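Chromatin structure-remodeling complex subunit RSC2 (Saccharomyces cerevisiae, PDB 4BB7) is a subunit of the ATP-dependent RSC complex, which remodels nucleosomes and regulates transcription, and is represented here by its histone H3-binding BAH domain. Local coordinates at residues 44-49 and 104-109; 80-85 and 228-233; 110-115 and 244-249. All blocks are in the same frame, centred on the assembly; numbering follows the deposited sequence.

Contact 1 (44-49 and 104-109); sequences PIVGQI and CYVIHF
The mixed six-stranded sheet of the BAH domain brings Val46 of strand 45-54 against Cys104 and Val106 of the segment on strand 100-108. These two strands are not neighbours in the sheet. Strand 32-35 lies between them and pairs antiparallel with both. The side chains therefore meet across this middle strand, on one side of the sheet. The CA atoms of Val46 and Cys104 come within 7.8 Å, which is close for strands two places apart and is consistent with a strongly curved sheet, as in the SH3-like barrels of this clan.

A single methyl group of Val46 makes both contacts. Its CG1 stands anti to the backbone N (chi1 -176°), the branch that faces Cys104 and Val106. There it meets Val106 CG2 at 3.6 Å. The same CG1 lies 3.8 Å from Cys104 SG. The two partners are 4.6 Å apart, from Cys104 SG to Val106 CG2, so the methyl sits in the notch between them. The valine side chains cross at a slant, one methyl against one methyl.

All three residues are buried. Phe126 of strand 125-128 packs on Val46 and Cys104, Cys128 of that strand on Val106, and Leu34 and Trp32 of the middle strand touch Cys104 and Val106. The backbone of Val46 pairs with Tyr67 of strand 60-68, and that of Gly47 with Ala33 of strand 32-35.

The contact is thus held by dispersion and the exclusion of water. Cys104 takes part through its sulfur as an apolar surface. Shape, more than any directed bond, sets how these side chains fit.

Contact 2 (80-85 and 228-233); sequences LFYKNE and RYIIRP
Leu80 spreads its two methyls over two consecutive residues. CD1 touches the aliphatic part of Arg232, 3.5 Å from Arg232 CG and 3.6 Å from its CD. CD2 points at the Pro233 ring and lies 3.9 Å from Pro233 CD. The leucine crosses the arginine chain at about a right angle, so one methyl rests against two methylenes. Further along, the hydroxyl end of Tyr82 meets Ile230, with Tyr82 OH 3.7 Å from Ile230 CD1. These two side chains also cross nearly at right angles, and the methyl approaches the ring obliquely.

The next shell fixes these groups. The Arg232 chain bends at chi3 (-80°), and its guanidinium NH1 bonds to the backbone oxygens of Tyr220 and Ser223. These bonds hold the far end of the chain while CG and CD lie against Leu80. Tyr82 OH bonds to Glu129 OE1, its ring stacks with Phe109, and Lys170 makes a cation-pi contact with it. A type II turn from Tyr82 to Glu85 follows the weakly bonded strand 80-82. Glu85 reaches back, and Tyr82 N donates to Glu85 OE1 at 2.8 Å with an angle of 162°, nearly in line with the C-O bond. Strand 166-172 lies between strands 80-82 and 230-231 and pairs with each, which sets their spacing in the second sheet.

With an alanine at Leu80, the Arg232 methylenes and the Pro233 ring would probably lose their apolar cover, and a gap would open between the two segments.

Across the segments the contact is apolar, even where polar residues take part. Arg232 lends methylenes to it and Tyr82 its hydroxyl oxygen, while their polar ends are bonded to other parts of the chain.

Contact 3 (110-115 and 244-249); sequences TRYQRG and IETGTI
The Tyr112 ring has Thr246 CB at its edge, near the ring plane, while Thr248 CG2 comes in obliquely. Another part of the edge faces Gly115 O, which lies in the plane of the ring. One face of the Arg114 guanidinium lies over Arg111 CA, off its centre.

Tyr112 OH does all the touching for its side. It is 3.3 Å from Thr246 CG2 and 4.1 Å from Thr248 CG2, so two methyls border the oxygen. Tyr112 CG stands opposite the backbone N (chi1 -160°), and this carries the ring out from the helix to the threonines. The tyrosine and Thr246 approach each other at a slant.

Gly247 and Thr248 form a G1 beta bulge opposite Asp243, in the antiparallel pairing of strands 241-243 and 248-250, and Thr246 comes just before it. Gly247 has a positive phi (67°), which suits glycine. Several bonds meet at Thr246 OG1. Thr248 OG1 donates to Thr246 OG1 at 2.7 Å, Thr248 N adds a weak bond to it, and Asp243 OD2 is its partner from outside the segment.

In the segment that carries the ring, Arg111 O accepts from Arg114 N at 2.8 Å and from Gly115 N at 3.1 Å. Leu125 and Val127 of strand 125-128 and Arg166 of strand 166-172 also pack on Tyr112.

In the fold
Contact 1 lies in the six-stranded sheet, while contacts 2 and 3 both reach the five-stranded sheet around strand 166-172. The centres of contacts 2 and 3 are about 10 Å apart. Contact 1 is about 18 Å from the centre of contact 2 and about 15 Å from that of contact 3. Strand 100-108 of contact 1 runs straight into helix 109-114 of contact 3. Along the chain, contact 2 crosses both others, and contact 1 closes before contact 3 opens. Lys83 NZ probably bonds to Ile244 O, linking contacts 2 and 3. Contacts 2 and 3 join the late segments 228-233 and 244-249 to the earlier segments 80-85 and 110-115.

Contact 1 (44-49 and 104-109)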
loop_
_atom_site.group_PDB
_atom_site.type_symbol
_atom_site.label_atom_id
_atom_site.label_comp_id
_atom_site.label_asym_id
_atom_site.label_seq_id
_atom_site.Cartn_x
_atom_site.Cartn_y
_atom_site.Cartn_z
ATOM N N PRO A 44 11.213 18.919 -0.510
ATOM C CA PRO A 44 10.900 17.526 -0.848
ATOM C C PRO A 44 11.155 16.521 0.275
ATOM O O PRO A 44 12.044 16.710 1.105
ATOM C CB PRO A 44 11.834 17.238 -2.028
ATOM C CG PRO A 44 12.152 18.576 -2.595
ATOM C CD PRO A 44 12.214 19.492 -1.422
ATOM N N ILE A 45 10.358 15.458 0.287
ATOM C CA ILE A 45 10.586 14.328 1.171
ATOM C C ILE A 45 11.895 13.669 0.783
ATOM O O ILE A 45 12.097 13.332 -0.382
ATOM C CB ILE A 45 9.483 13.262 1.013
ATOM C CG1 ILE A 45 8.093 13.876 1.193
ATOM C CG2 ILE A 45 9.704 12.111 1.984
ATOM C CD1 ILE A 45 6.959 12.905 0.902
ATOM N N VAL A 46 12.790 13.484 1.744
ATOM C CA VAL A 46 13.986 12.707 1.477
ATOM C C VAL A 46 13.688 11.237 1.743
ATOM O O VAL A 46 13.221 10.880 2.823
ATOM C CB VAL A 46 15.170 13.162 2.331
ATOM C CG1 VAL A 46 16.417 12.386 1.946
ATOM C CG2 VAL A 46 15.398 14.654 2.158
ATOM N N GLY A 47 13.941 10.391 0.750
ATOM C CA GLY A 47 13.669 8.972 0.874
ATOM C C GLY A 47 14.656 8.100 0.124
ATOM O O GLY A 47 15.434 8.586 -0.697
ATOM N N GLN A 48 14.632 6.805 0.421
ATOM C CA GLN A 48 15.444 5.833 -0.301
ATOM C C GLN A 48 14.548 4.758 -0.908
ATOM O O GLN A 48 13.674 4.220 -0.232
ATOM C CB GLN A 48 16.482 5.193 0.622
ATOM C CG GLN A 48 17.358 4.158 -0.074
ATOM C CD GLN A 48 18.438 3.590 0.826
ATOM O OE1 GLN A 48 18.279 3.521 2.044
ATOM N NE2 GLN A 48 19.547 3.178 0.225
ATOM N N ILE A 49 14.768 4.445 -2.181
ATOM C CA ILE A 49 13.937 3.469 -2.881
ATOM C C ILE A 49 14.189 2.018 -2.449
ATOM O O ILE A 49 15.266 1.470 -2.669
ATOM C CB ILE A 49 14.113 3.585 -4.399
ATOM C CG1 ILE A 49 13.760 5.003 -4.854
ATOM C CG2 ILE A 49 13.252 2.556 -5.113
ATOM C CD1 ILE A 49 14.160 5.310 -6.280
ATOM N N CYS A 104 19.221 12.592 -4.649
ATOM C CA CYS A 104 19.978 13.173 -3.549
ATOM C C CYS A 104 20.889 12.107 -2.967
ATOM O O CYS A 104 21.022 11.019 -3.529
ATOM C CB CYS A 104 19.050 13.738 -2.466
ATOM S SG CYS A 104 18.393 12.522 -1.283
ATOM N N TYR A 105 21.514 12.420 -1.840
ATOM C CA TYR A 105 22.344 11.445 -1.147
ATOM C C TYR A 105 22.328 11.665 0.362
ATOM O O TYR A 105 22.562 12.775 0.839
ATOM C CB TYR A 105 23.780 11.483 -1.674
ATOM C CG TYR A 105 24.594 10.274 -1.280
ATOM C CD1 TYR A 105 24.507 9.094 -2.002
ATOM C CD2 TYR A 105 25.440 10.309 -0.182
ATOM C CE1 TYR A 105 25.245 7.983 -1.648
ATOM C CE2 TYR A 105 26.184 9.202 0.181
ATOM C CZ TYR A 105 26.083 8.043 -0.558
ATOM O OH TYR A 105 26.818 6.936 -0.205
ATOM N N VAL A 106 22.043 10.601 1.106
ATOM C CA VAL A 106 22.104 10.642 2.562
ATOM C C VAL A 106 23.310 9.843 3.049
ATOM O O VAL A 106 23.446 8.659 2.732
ATOM C CB VAL A 106 20.820 10.075 3.204
ATOM C CG1 VAL A 106 20.961 10.019 4.721
ATOM C CG2 VAL A 106 19.609 10.908 2.803
ATOM N N ILE A 107 24.185 10.496 3.811
ATOM C CA ILE A 107 25.379 9.841 4.342
ATOM C C ILE A 107 25.267 9.595 5.851
ATOM O O ILE A 107 24.603 10.343 6.568
ATOM C CB ILE A 107 26.663 10.651 4.031
ATOM C CG1 ILE A 107 27.912 9.806 4.290
ATOM C CG2 ILE A 107 26.708 11.930 4.846
ATOM C CD1 ILE A 107 29.204 10.507 3.932
ATOM N N HIS A 108 25.916 8.532 6.320
ATOM C CA HIS A 108 25.901 8.181 7.734
ATOM C C HIS A 108 26.906 9.023 8.522
ATOM O O HIS A 108 28.089 9.068 8.185
ATOM C CB HIS A 108 26.207 6.693 7.909
ATOM C CG HIS A 108 26.068 6.212 9.318
ATOM N ND1 HIS A 108 26.960 5.334 9.897
ATOM C CD2 HIS A 108 25.142 6.487 10.267
ATOM C CE1 HIS A 108 26.588 5.089 11.140
ATOM N NE2 HIS A 108 25.488 5.777 11.390
ATOM N N PHE A 109 26.433 9.682 9.575
ATOM C CA PHE A 109 27.277 10.604 10.335
ATOM C C PHE A 109 28.661 10.054 10.656
ATOM O O PHE A 109 29.667 10.732 10.456
ATOM C CB PHE A 109 26.599 11.043 11.633
ATOM C CG PHE A 109 27.476 11.894 12.508
ATOM C CD1 PHE A 109 27.856 13.169 12.103
ATOM C CD2 PHE A 109 27.926 11.425 13.732
ATOM C CE1 PHE A 109 28.666 13.959 12.905
ATOM C CE2 PHE A 109 28.737 12.210 14.541
ATOM C CZ PHE A 109 29.108 13.478 14.126
#

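Contact 2 (80-85 and 228-233)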
loop_
_atom_site.group_PDB
_atom_site.type_symbol
_atom_site.label_atom_id
_atom_site.label_comp_id
_atom_site.label_asym_id
_atom_site.label_seq_id
_atom_site.Cartn_x
_atom_site.Cartn_y
_atom_site.Cartn_z
ATOM N N LEU A 80 20.062 20.397 18.981
ATOM C CA LEU A 80 20.891 20.921 17.903
ATOM C C LEU A 80 20.883 19.967 16.713
ATOM O O LEU A 80 20.624 18.772 16.866
ATOM C CB LEU A 80 22.324 21.135 18.388
ATOM C CG LEU A 80 22.491 22.181 19.488
ATOM C CD1 LEU A 80 23.915 22.183 20.026
ATOM C CD2 LEU A 80 22.095 23.556 18.964
ATOM N N PHE A 81 21.172 20.501 15.531
ATOM C CA PHE A 81 21.139 19.716 14.302
ATOM C C PHE A 81 22.277 20.110 13.378
ATOM O O PHE A 81 22.729 21.252 13.394
ATOM C CB PHE A 81 19.813 19.929 13.564
ATOM C CG PHE A 81 18.602 19.543 14.359
ATOM C CD1 PHE A 81 18.160 18.230 14.381
ATOM C CD2 PHE A 81 17.895 20.496 15.074
ATOM C CE1 PHE A 81 17.043 17.871 15.107
ATOM C CE2 PHE A 81 16.773 20.145 15.801
ATOM C CZ PHE A 81 16.345 18.830 15.819
ATOM N N TYR A 82 22.739 19.167 12.566
ATOM C CA TYR A 82 23.730 19.480 11.548
ATOM C C TYR A 82 23.053 20.218 10.405
ATOM O O TYR A 82 21.832 20.150 10.250
ATOM C CB TYR A 82 24.397 18.207 11.026
ATOM C CG TYR A 82 25.049 17.381 12.109
ATOM C CD1 TYR A 82 26.288 17.733 12.629
ATOM C CD2 TYR A 82 24.420 16.253 12.620
ATOM C CE1 TYR A 82 26.886 16.981 13.625
ATOM C CE2 TYR A 82 25.010 15.493 13.614
ATOM C CZ TYR A 82 26.241 15.862 14.112
ATOM O OH TYR A 82 26.823 15.111 15.103
ATOM N N LYS A 83 23.839 20.940 9.618
ATOM C CA LYS A 83 23.321 21.522 8.392
ATOM C C LYS A 83 22.962 20.383 7.449
ATOM O O LYS A 83 23.799 19.535 7.139
ATOM C CB LYS A 83 24.347 22.455 7.747
ATOM C CG LYS A 83 23.889 23.049 6.425
ATOM C CD LYS A 83 24.668 24.305 6.076
ATOM C CE LYS A 83 24.425 25.408 7.101
ATOM N NZ LYS A 83 25.100 26.689 6.727
ATOM N N ASN A 84 21.707 20.355 7.016
ATOM C CA ASN A 84 21.222 19.300 6.133
ATOM C C ASN A 84 21.045 17.951 6.821
ATOM O O ASN A 84 21.154 16.906 6.180
ATOM C CB ASN A 84 22.143 19.148 4.923
ATOM C CG ASN A 84 22.137 20.366 4.037
ATOM O OD1 ASN A 84 21.081 20.947 3.761
ATOM N ND2 ASN A 84 23.318 20.766 3.582
ATOM N N GLU A 85 20.765 17.971 8.120
ATOM C CA GLU A 85 20.545 16.730 8.855
ATOM C C GLU A 85 19.160 16.162 8.595
ATOM O O GLU A 85 18.188 16.908 8.483
ATOM C CB GLU A 85 20.738 16.926 10.362
ATOM C CG GLU A 85 20.430 15.661 11.166
ATOM C CD GLU A 85 20.726 15.793 12.653
ATOM O OE1 GLU A 85 21.343 16.800 13.063
ATOM O OE2 GLU A 85 20.336 14.876 13.411
ATOM N N ARG A 228 34.531 16.887 21.133
ATOM C CA ARG A 228 35.474 17.759 20.441
ATOM C C ARG A 228 35.140 18.004 18.970
ATOM O O ARG A 228 35.522 19.036 18.412
ATOM C CB ARG A 228 36.893 17.200 20.558
ATOM N N TYR A 229 34.433 17.071 18.338
ATOM C CA TYR A 229 34.155 17.191 16.906
ATOM C C TYR A 229 32.923 18.031 16.613
ATOM O O TYR A 229 32.545 18.198 15.457
ATOM C CB TYR A 229 34.036 15.816 16.237
ATOM C CG TYR A 229 33.061 14.884 16.916
ATOM C CD1 TYR A 229 31.720 14.860 16.551
ATOM C CD2 TYR A 229 33.480 14.033 17.926
ATOM C CE1 TYR A 229 30.830 14.015 17.173
ATOM C CE2 TYR A 229 32.599 13.186 18.552
ATOM C CZ TYR A 229 31.274 13.180 18.174
ATOM O OH TYR A 229 30.398 12.332 18.806
ATOM N N ILE A 230 32.306 18.567 17.660
ATOM C CA ILE A 230 31.124 19.409 17.495
ATOM C C ILE A 230 31.346 20.837 17.994
ATOM O O ILE A 230 31.996 21.057 19.015
ATOM C CB ILE A 230 29.893 18.793 18.188
ATOM C CG1 ILE A 230 29.324 17.668 17.325
ATOM C CG2 ILE A 230 28.829 19.849 18.448
ATOM C CD1 ILE A 230 28.212 16.889 17.984
ATOM N N ILE A 231 30.809 21.798 17.249
ATOM C CA ILE A 231 30.862 23.203 17.625
ATOM C C ILE A 231 29.447 23.756 17.751
ATOM O O ILE A 231 28.722 23.855 16.768
ATOM C CB ILE A 231 31.631 24.042 16.587
ATOM C CG1 ILE A 231 33.138 23.822 16.723
ATOM C CG2 ILE A 231 31.308 25.521 16.752
ATOM C CD1 ILE A 231 33.605 22.452 16.305
ATOM N N ARG A 232 29.055 24.112 18.967
ATOM C CA ARG A 232 27.723 24.654 19.193
ATOM C C ARG A 232 27.650 26.132 18.803
ATOM O O ARG A 232 28.683 26.777 18.602
ATOM C CB ARG A 232 27.320 24.456 20.655
ATOM C CG ARG A 232 27.196 22.997 21.056
ATOM C CD ARG A 232 26.572 22.848 22.429
ATOM N NE ARG A 232 27.527 23.087 23.508
ATOM C CZ ARG A 232 27.253 22.902 24.796
ATOM N NH1 ARG A 232 26.050 22.478 25.165
ATOM N NH2 ARG A 232 28.178 23.135 25.715
ATOM N N PRO A 233 26.425 26.669 18.682
ATOM C CA PRO A 233 26.214 28.091 18.378
ATOM C C PRO A 233 26.924 29.026 19.358
ATOM O O PRO A 233 27.044 28.704 20.543
ATOM C CB PRO A 233 24.699 28.250 18.520
ATOM C CG PRO A 233 24.156 26.904 18.214
ATOM C CD PRO A 233 25.154 25.929 18.759
#

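Contact 3 (110-115 and 244-249)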
loop_
_atom_site.group_PDB
_atom_site.type_symbol
_atom_site.label_atom_id
_atom_site.label_comp_id
_atom_site.label_asym_id
_atom_site.label_seq_id
_atom_site.Cartn_x
_atom_site.Cartn_y
_atom_site.Cartn_z
ATOM N N THR A 110 28.713 8.830 11.164
ATOM C CA THR A 110 29.989 8.249 11.564
ATOM C C THR A 110 30.967 8.190 10.387
ATOM O O THR A 110 32.171 8.365 10.561
ATOM C CB THR A 110 29.805 6.848 12.176
ATOM O OG1 THR A 110 28.720 6.872 13.114
ATOM C CG2 THR A 110 31.073 6.407 12.886
ATOM N N ARG A 111 30.434 7.961 9.188
ATOM C CA ARG A 111 31.238 7.942 7.966
ATOM C C ARG A 111 31.655 9.351 7.519
ATOM O O ARG A 111 32.844 9.621 7.321
ATOM C CB ARG A 111 30.478 7.223 6.849
ATOM C CG ARG A 111 31.119 7.309 5.476
ATOM C CD ARG A 111 30.276 6.560 4.448
ATOM N NE ARG A 111 30.790 6.712 3.089
ATOM C CZ ARG A 111 30.028 6.736 1.999
ATOM N NH1 ARG A 111 28.711 6.622 2.103
ATOM N NH2 ARG A 111 30.586 6.882 0.805
ATOM N N TYR A 112 30.680 10.244 7.369
ATOM C CA TYR A 112 30.960 11.636 7.012
ATOM C C TYR A 112 31.921 12.256 8.029
ATOM O O TYR A 112 32.558 13.281 7.770
ATOM C CB TYR A 112 29.659 12.445 6.959
ATOM C CG TYR A 112 29.751 13.728 6.163
ATOM C CD1 TYR A 112 30.778 13.934 5.252
ATOM C CD2 TYR A 112 28.812 14.741 6.330
ATOM C CE1 TYR A 112 30.863 15.109 4.522
ATOM C CE2 TYR A 112 28.886 15.921 5.603
ATOM C CZ TYR A 112 29.914 16.098 4.701
ATOM O OH TYR A 112 29.996 17.266 3.978
ATOM N N GLN A 113 32.017 11.619 9.189
ATOM C CA GLN A 113 32.874 12.096 10.265
ATOM C C GLN A 113 34.342 11.841 9.937
ATOM O O GLN A 113 35.213 12.646 10.265
ATOM C CB GLN A 113 32.495 11.394 11.572
ATOM C CG GLN A 113 32.767 12.200 12.823
ATOM C CD GLN A 113 32.379 11.455 14.083
ATOM O OE1 GLN A 113 31.888 10.328 14.022
ATOM N NE2 GLN A 113 32.600 12.082 15.236
ATOM N N ARG A 114 34.601 10.716 9.276
ATOM C CA ARG A 114 35.958 10.289 8.954
ATOM C C ARG A 114 36.434 10.855 7.625
ATOM O O ARG A 114 37.628 11.088 7.435
ATOM C CB ARG A 114 36.035 8.762 8.898
ATOM C CG ARG A 114 35.792 8.054 10.221
ATOM C CD ARG A 114 34.806 6.907 10.048
ATOM N NE ARG A 114 34.966 6.236 8.760
ATOM C CZ ARG A 114 34.173 5.263 8.321
ATOM N NH1 ARG A 114 33.159 4.842 9.067
ATOM N NH2 ARG A 114 34.391 4.714 7.133
ATOM N N GLY A 115 35.506 11.060 6.699
ATOM C CA GLY A 115 35.862 11.556 5.384
ATOM C C GLY A 115 34.665 11.857 4.507
ATOM O O GLY A 115 33.588 12.192 4.999
ATOM N N ILE A 244 30.540 26.125 3.752
ATOM C CA ILE A 244 29.241 26.724 4.047
ATOM C C ILE A 244 28.047 25.794 3.830
ATOM O O ILE A 244 27.102 25.806 4.618
ATOM C CB ILE A 244 29.025 28.019 3.240
ATOM C CG1 ILE A 244 30.014 29.095 3.695
ATOM C CG2 ILE A 244 27.590 28.503 3.388
ATOM C CD1 ILE A 244 29.894 30.397 2.932
ATOM N N GLU A 245 28.091 24.992 2.772
ATOM C CA GLU A 245 26.946 24.155 2.411
ATOM C C GLU A 245 26.698 23.011 3.395
ATOM O O GLU A 245 25.573 22.530 3.529
ATOM C CB GLU A 245 27.108 23.601 0.992
ATOM N N THR A 246 27.747 22.586 4.090
ATOM C CA THR A 246 27.640 21.438 4.985
ATOM C C THR A 246 27.932 21.787 6.448
ATOM O O THR A 246 27.720 20.969 7.336
ATOM C CB THR A 246 28.581 20.302 4.539
ATOM O OG1 THR A 246 29.938 20.662 4.819
ATOM C CG2 THR A 246 28.431 20.044 3.051
ATOM N N GLY A 247 28.424 22.995 6.694
ATOM C CA GLY A 247 28.768 23.417 8.041
ATOM C C GLY A 247 29.937 22.645 8.632
ATOM O O GLY A 247 30.043 22.481 9.849
ATOM N N THR A 248 30.820 22.161 7.767
ATOM C CA THR A 248 31.993 21.430 8.220
ATOM C C THR A 248 33.201 22.351 8.250
ATOM O O THR A 248 33.349 23.220 7.394
ATOM C CB THR A 248 32.298 20.214 7.320
ATOM O OG1 THR A 248 32.390 20.636 5.954
ATOM C CG2 THR A 248 31.207 19.163 7.454
ATOM N N ILE A 249 34.057 22.167 9.246
ATOM C CA ILE A 249 35.274 22.955 9.348
ATOM C C ILE A 249 36.456 22.035 9.617
ATOM O O ILE A 249 36.328 21.054 10.344
ATOM C CB ILE A 249 35.162 24.044 10.442
ATOM C CG1 ILE A 249 36.474 24.821 10.563
ATOM C CG2 ILE A 249 34.770 23.434 11.775
ATOM C CD1 ILE A 249 36.454 25.894 11.624
#